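DNA fragmentation factor subunit beta (Mus musculus, PDB 1V0D) cuts chromosomal DNA during apoptosis, acting as a caspase-activated nuclease that drives DNA fragmentation and chromatin condensation. Local coordinates at residues Q131-E136 and F210-E215; S175-M180 and E187-V192. All blocks are in the same frame, centred on the assembly; numbering follows the deposited sequence.

Contact 1. Residues Q131-E136 and F210-E215; sequences QNITAE and FDRGAE
Arg212 reaches from the loop that follows helix 186-202 to Ile133-Glu136, in the loop between helix 116-129 and helix 155-175, and joins two loops of the DFF40 nuclease region, a family of the His-Me finger clan, by a salt bridge and bonds to main-chain carbonyls. The salt bridge runs from Arg212 NH2 to Glu136 OE2 at 2.6 Å, with a fairly straight N-H angle of 162°. A weak second bond, Arg212 NE to Glu136 OE2 at 3.1 Å, puts two nitrogens on one oxygen, while carboxylate and guanidinium planes are turned 39° apart. NH2 is shared: with NH1 it grips Ile133 O end-on, each nitrogen at 3.0 Å from that one atom; NH2 lies nearly on the line of the C=O, whereas NH1 sits well above the carbonyl plane. NH2 also has a weak bond to Ala135 O at 3.2 Å, and NH1 a further partner in Glu224 O. Arginine suits this place because its flat group offers several in-plane N-H bonds at the end of a long arm, extended from CG to NE. Further out, Asn154 and Ser156 hold Glu136 OE1, which should fix the carboxylate's rotation, and the backbone N of Arg212 is hydrogen-bonded to Tyr247 OH. Beside the polar grip, Ile133 CG2 lies 3.5 Å from Arg212 NH1.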
loop_
_atom_site.group_PDB
_atom_site.type_symbol
_atom_site.label_atom_id
_atom_site.label_comp_id
_atom_site.label_asym_id
_atom_site.label_seq_id
_atom_site.Cartn_x
_atom_site.Cartn_y
_atom_site.Cartn_z
ATOM N N GLN A 131 -12.495 17.753 -0.083
ATOM C CA GLN A 131 -13.195 16.546 0.320
ATOM C C GLN A 131 -14.716 16.696 0.315
ATOM O O GLN A 131 -15.245 17.794 0.487
ATOM C CB GLN A 131 -12.696 16.133 1.713
ATOM C CG GLN A 131 -13.758 15.582 2.651
ATOM C CD GLN A 131 -14.675 16.659 3.209
ATOM O OE1 GLN A 131 -14.212 17.628 3.816
ATOM N NE2 GLN A 131 -15.983 16.491 3.010
ATOM N N ASN A 132 -15.414 15.586 0.111
ATOM C CA ASN A 132 -16.868 15.607 0.113
ATOM C C ASN A 132 -17.440 14.326 0.728
ATOM O O ASN A 132 -18.088 13.511 0.056
ATOM C CB ASN A 132 -17.399 15.800 -1.300
ATOM C CG ASN A 132 -18.901 15.973 -1.330
ATOM O OD1 ASN A 132 -19.548 16.084 -0.282
ATOM N ND2 ASN A 132 -19.467 16.001 -2.529
ATOM N N ILE A 133 -17.190 14.174 2.026
ATOM C CA ILE A 133 -17.636 13.021 2.800
ATOM C C ILE A 133 -19.146 12.816 2.764
ATOM O O ILE A 133 -19.634 11.692 2.615
ATOM C CB ILE A 133 -17.224 13.174 4.264
ATOM C CG1 ILE A 133 -15.710 13.298 4.362
ATOM C CG2 ILE A 133 -17.719 11.994 5.066
ATOM C CD1 ILE A 133 -15.229 13.603 5.763
ATOM N N THR A 134 -19.881 13.913 2.903
ATOM C CA THR A 134 -21.327 13.855 2.930
ATOM C C THR A 134 -21.964 13.233 1.700
ATOM O O THR A 134 -22.982 12.556 1.814
ATOM C CB THR A 134 -21.926 15.245 3.143
ATOM O OG1 THR A 134 -21.308 15.865 4.278
ATOM C CG2 THR A 134 -23.418 15.130 3.401
ATOM N N ALA A 135 -21.381 13.452 0.524
ATOM C CA ALA A 135 -21.949 12.886 -0.705
ATOM C C ALA A 135 -21.922 11.356 -0.681
ATOM O O ALA A 135 -20.957 10.752 -0.222
ATOM C CB ALA A 135 -21.189 13.407 -1.916
ATOM N N GLU A 136 -22.971 10.726 -1.191
ATOM C CA GLU A 136 -23.028 9.269 -1.181
ATOM C C GLU A 136 -23.138 8.633 -2.558
ATOM O O GLU A 136 -22.650 7.518 -2.781
ATOM C CB GLU A 136 -24.212 8.807 -0.331
ATOM C CG GLU A 136 -24.361 7.298 -0.244
ATOM C CD GLU A 136 -23.298 6.639 0.637
ATOM O OE1 GLU A 136 -23.142 5.399 0.544
ATOM O OE2 GLU A 136 -22.632 7.351 1.432
ATOM N N PHE A 210 -17.220 -2.408 6.289
ATOM C CA PHE A 210 -16.776 -1.149 5.683
ATOM C C PHE A 210 -17.837 -0.132 5.337
ATOM O O PHE A 210 -17.501 1.011 5.036
ATOM C CB PHE A 210 -15.967 -1.400 4.407
ATOM C CG PHE A 210 -14.576 -1.904 4.647
ATOM C CD1 PHE A 210 -14.120 -2.173 5.935
ATOM C CD2 PHE A 210 -13.723 -2.140 3.572
ATOM C CE1 PHE A 210 -12.841 -2.670 6.143
ATOM C CE2 PHE A 210 -12.443 -2.637 3.772
ATOM C CZ PHE A 210 -12.002 -2.903 5.060
ATOM N N ASP A 211 -19.109 -0.508 5.368
ATOM C CA ASP A 211 -20.116 0.469 4.991
ATOM C C ASP A 211 -20.867 1.160 6.122
ATOM O O ASP A 211 -21.519 0.521 6.952
ATOM C CB ASP A 211 -21.068 -0.149 3.945
ATOM C CG ASP A 211 -22.494 -0.302 4.430
ATOM O OD1 ASP A 211 -22.830 -1.390 4.938
ATOM O OD2 ASP A 211 -23.283 0.660 4.286
ATOM N N ARG A 212 -20.723 2.484 6.168
ATOM C CA ARG A 212 -21.401 3.289 7.164
ATOM C C ARG A 212 -22.877 3.039 6.918
ATOM O O ARG A 212 -23.247 2.337 5.976
ATOM C CB ARG A 212 -21.054 4.770 6.973
ATOM C CG ARG A 212 -21.233 5.308 5.549
ATOM C CD ARG A 212 -20.723 6.759 5.419
ATOM N NE ARG A 212 -21.034 7.357 4.116
ATOM C CZ ARG A 212 -20.584 8.540 3.694
ATOM N NH1 ARG A 212 -19.791 9.279 4.464
ATOM N NH2 ARG A 212 -20.942 8.995 2.501
ATOM N N GLY A 213 -23.748 3.584 7.739
ATOM C CA GLY A 213 -25.148 3.305 7.480
ATOM C C GLY A 213 -25.520 1.830 7.626
ATOM O O GLY A 213 -26.454 1.359 6.993
ATOM N N ALA A 214 -24.779 1.094 8.446
ATOM C CA ALA A 214 -25.084 -0.306 8.704
ATOM C C ALA A 214 -25.266 -0.387 10.223
ATOM O O ALA A 214 -24.838 0.520 10.939
ATOM C CB ALA A 214 -23.931 -1.194 8.253
ATOM N N GLU A 215 -25.916 -1.441 10.715
ATOM C CA GLU A 215 -26.117 -1.604 12.154
ATOM C C GLU A 215 -24.796 -1.233 12.847
ATOM O O GLU A 215 -23.722 -1.631 12.392
ATOM C CB GLU A 215 -26.495 -3.058 12.475
ATOM C CG GLU A 215 -26.869 -3.326 13.940
ATOM C CD GLU A 215 -28.199 -2.668 14.358
ATOM O OE1 GLU A 215 -28.306 -1.418 14.297
ATOM O OE2 GLU A 215 -29.146 -3.396 14.750
#

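Contact 2. Residues S175-M180 and E187-V192; sequences SAYTSM and EEYLRV
The connection between two consecutive helices, 155-175 and 186-202, folds back here on the first turns of the second helix. Its type I beta turn, Ser175 to Thr178, presents Thr178 to Tyr189 and Leu190. Thr178 OG1 meets the Tyr189 ring obliquely, 3.2 Å from CD2, while Thr178 CG2 packs on Leu190 CD2 at 3.5 Å. A threonine suits the spot because its two branches do different work: OG1, anti to the carbonyl carbon (chi1 -52°), turns back to donate to Ser175 O at 2.9 Å, in the carbonyl plane and on a lone pair, and the methyl serves the leucine. Thr178 N closes the turn on the same Ser175 O, and OG1 adds its bond to that. Replacing Thr178 with an alanine would probably leave Ser175 O with the backbone bond alone from this residue and open a gap beside Leu190 CD2. Tyrosine fits at 189 because its ring packs by Thr178 while the hydroxyl at its end reaches Val174 O in a hydrogen bond. That OH lies 3.5 Å from Tyr177 CB, the two tyrosine side chains crossing at about a right angle. Both also touch helix 267-281, Tyr177 at Val272 and Ala276, Tyr189 at Leu275 and Ile279. This is the connection of a helical hairpin, its type I turn closed by the backbone, reinforced by the threonine hydroxyl and packed on the second helix.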
loop_
_atom_site.group_PDB
_atom_site.type_symbol
_atom_site.label_atom_id
_atom_site.label_comp_id
_atom_site.label_asym_id
_atom_site.label_seq_id
_atom_site.Cartn_x
_atom_site.Cartn_y
_atom_site.Cartn_z
ATOM N N SER A 175 -8.976 -22.552 0.982
ATOM C CA SER A 175 -9.218 -23.718 0.121
ATOM C C SER A 175 -7.897 -24.201 -0.460
ATOM O O SER A 175 -7.554 -25.383 -0.380
ATOM C CB SER A 175 -10.157 -23.366 -1.028
ATOM O OG SER A 175 -11.494 -23.305 -0.575
ATOM N N ALA A 176 -7.159 -23.265 -1.042
ATOM C CA ALA A 176 -5.863 -23.556 -1.629
ATOM C C ALA A 176 -5.009 -24.483 -0.749
ATOM O O ALA A 176 -4.040 -25.084 -1.219
ATOM C CB ALA A 176 -5.120 -22.249 -1.877
ATOM N N TYR A 177 -5.367 -24.603 0.527
ATOM C CA TYR A 177 -4.601 -25.432 1.446
ATOM C C TYR A 177 -5.047 -26.891 1.485
ATOM O O TYR A 177 -4.305 -27.754 1.959
ATOM C CB TYR A 177 -4.681 -24.843 2.856
ATOM C CG TYR A 177 -3.621 -25.357 3.812
ATOM C CD1 TYR A 177 -2.306 -24.899 3.736
ATOM C CD2 TYR A 177 -3.940 -26.285 4.809
ATOM C CE1 TYR A 177 -1.331 -25.342 4.633
ATOM C CE2 TYR A 177 -2.976 -26.737 5.709
ATOM C CZ TYR A 177 -1.672 -26.259 5.619
ATOM O OH TYR A 177 -0.711 -26.678 6.524
ATOM N N THR A 178 -6.244 -27.179 0.984
ATOM C CA THR A 178 -6.752 -28.547 1.009
ATOM C C THR A 178 -5.741 -29.569 0.498
ATOM O O THR A 178 -5.768 -30.730 0.901
ATOM C CB THR A 178 -8.049 -28.697 0.176
ATOM O OG1 THR A 178 -9.003 -27.709 0.579
ATOM C CG2 THR A 178 -8.665 -30.074 0.395
ATOM N N SER A 179 -4.846 -29.134 -0.385
ATOM C CA SER A 179 -3.838 -30.026 -0.958
ATOM C C SER A 179 -2.746 -30.418 0.034
ATOM O O SER A 179 -2.208 -31.521 -0.039
ATOM C CB SER A 179 -3.184 -29.380 -2.186
ATOM O OG SER A 179 -2.349 -28.295 -1.814
ATOM N N MET A 180 -2.412 -29.521 0.955
ATOM C CA MET A 180 -1.376 -29.815 1.937
ATOM C C MET A 180 -1.929 -30.551 3.155
ATOM O O MET A 180 -1.254 -30.683 4.178
ATOM C CB MET A 180 -0.668 -28.524 2.347
ATOM C CG MET A 180 0.172 -27.947 1.221
ATOM S SD MET A 180 0.921 -26.342 1.587
ATOM C CE MET A 180 -0.049 -25.200 0.490
ATOM N N GLU A 187 -11.332 -34.993 2.733
ATOM C CA GLU A 187 -12.770 -34.914 2.478
ATOM C C GLU A 187 -13.441 -34.012 3.506
ATOM O O GLU A 187 -14.128 -33.053 3.152
ATOM C CB GLU A 187 -13.393 -36.305 2.520
ATOM N N GLU A 188 -13.236 -34.325 4.782
ATOM C CA GLU A 188 -13.821 -33.544 5.865
ATOM C C GLU A 188 -13.420 -32.077 5.760
ATOM O O GLU A 188 -14.232 -31.188 6.007
ATOM C CB GLU A 188 -13.388 -34.106 7.226
ATOM C CG GLU A 188 -14.537 -34.658 8.065
ATOM C CD GLU A 188 -15.516 -33.578 8.512
ATOM O OE1 GLU A 188 -16.542 -33.914 9.149
ATOM O OE2 GLU A 188 -15.258 -32.388 8.232
ATOM N N TYR A 189 -12.170 -31.825 5.391
ATOM C CA TYR A 189 -11.693 -30.457 5.259
ATOM C C TYR A 189 -12.631 -29.708 4.331
ATOM O O TYR A 189 -13.096 -28.614 4.658
ATOM C CB TYR A 189 -10.283 -30.432 4.676
ATOM C CG TYR A 189 -9.600 -29.083 4.743
ATOM C CD1 TYR A 189 -8.857 -28.710 5.859
ATOM C CD2 TYR A 189 -9.644 -28.206 3.663
ATOM C CE1 TYR A 189 -8.161 -27.502 5.893
ATOM C CE2 TYR A 189 -8.954 -26.990 3.687
ATOM C CZ TYR A 189 -8.208 -26.649 4.802
ATOM O OH TYR A 189 -7.481 -25.481 4.799
ATOM N N LEU A 190 -12.911 -30.306 3.175
ATOM C CA LEU A 190 -13.801 -29.690 2.192
ATOM C C LEU A 190 -15.214 -29.563 2.742
ATOM O O LEU A 190 -15.924 -28.602 2.444
ATOM C CB LEU A 190 -13.801 -30.502 0.896
ATOM C CG LEU A 190 -12.421 -30.590 0.231
ATOM C CD1 LEU A 190 -12.470 -31.548 -0.951
ATOM C CD2 LEU A 190 -11.961 -29.204 -0.198
ATOM N N ARG A 191 -15.622 -30.537 3.546
ATOM C CA ARG A 191 -16.942 -30.497 4.157
ATOM C C ARG A 191 -17.001 -29.291 5.099
ATOM O O ARG A 191 -17.968 -28.521 5.073
ATOM C CB ARG A 191 -17.210 -31.783 4.948
ATOM C CG ARG A 191 -18.449 -31.706 5.834
ATOM C CD ARG A 191 -18.175 -32.290 7.218
ATOM N NE ARG A 191 -19.025 -31.714 8.263
ATOM C CZ ARG A 191 -19.057 -30.421 8.586
ATOM N NH1 ARG A 191 -18.285 -29.547 7.945
ATOM N NH2 ARG A 191 -19.856 -29.995 9.558
ATOM N N VAL A 192 -15.964 -29.137 5.925
ATOM C CA VAL A 192 -15.870 -28.032 6.882
ATOM C C VAL A 192 -15.762 -26.717 6.123
ATOM O O VAL A 192 -16.491 -25.762 6.402
ATOM C CB VAL A 192 -14.623 -28.181 7.811
ATOM C CG1 VAL A 192 -14.421 -26.926 8.642
ATOM C CG2 VAL A 192 -14.798 -29.371 8.737
#

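In the fold
Both contacts belong to the DFF40 family region, but they lie on opposite sides of the chain's centre, with their own centres about 38 Å apart and their nearest atoms about 20 Å apart. Along the sequence, the chain between the two segments of contact 1 includes both segments of contact 2. Helix 155-175 runs between them: it begins near Glu136, whose carboxylate meets Ser156, and ends where the turn of contact 2 starts. The first is polar and joins distant loops, the second mainly apolar and local. Neither supplies a ligand to the magnesium site of Asp262 and His308 or to the zinc site; the side chain of Leu190 lies about 9 Å from a bound lead ion.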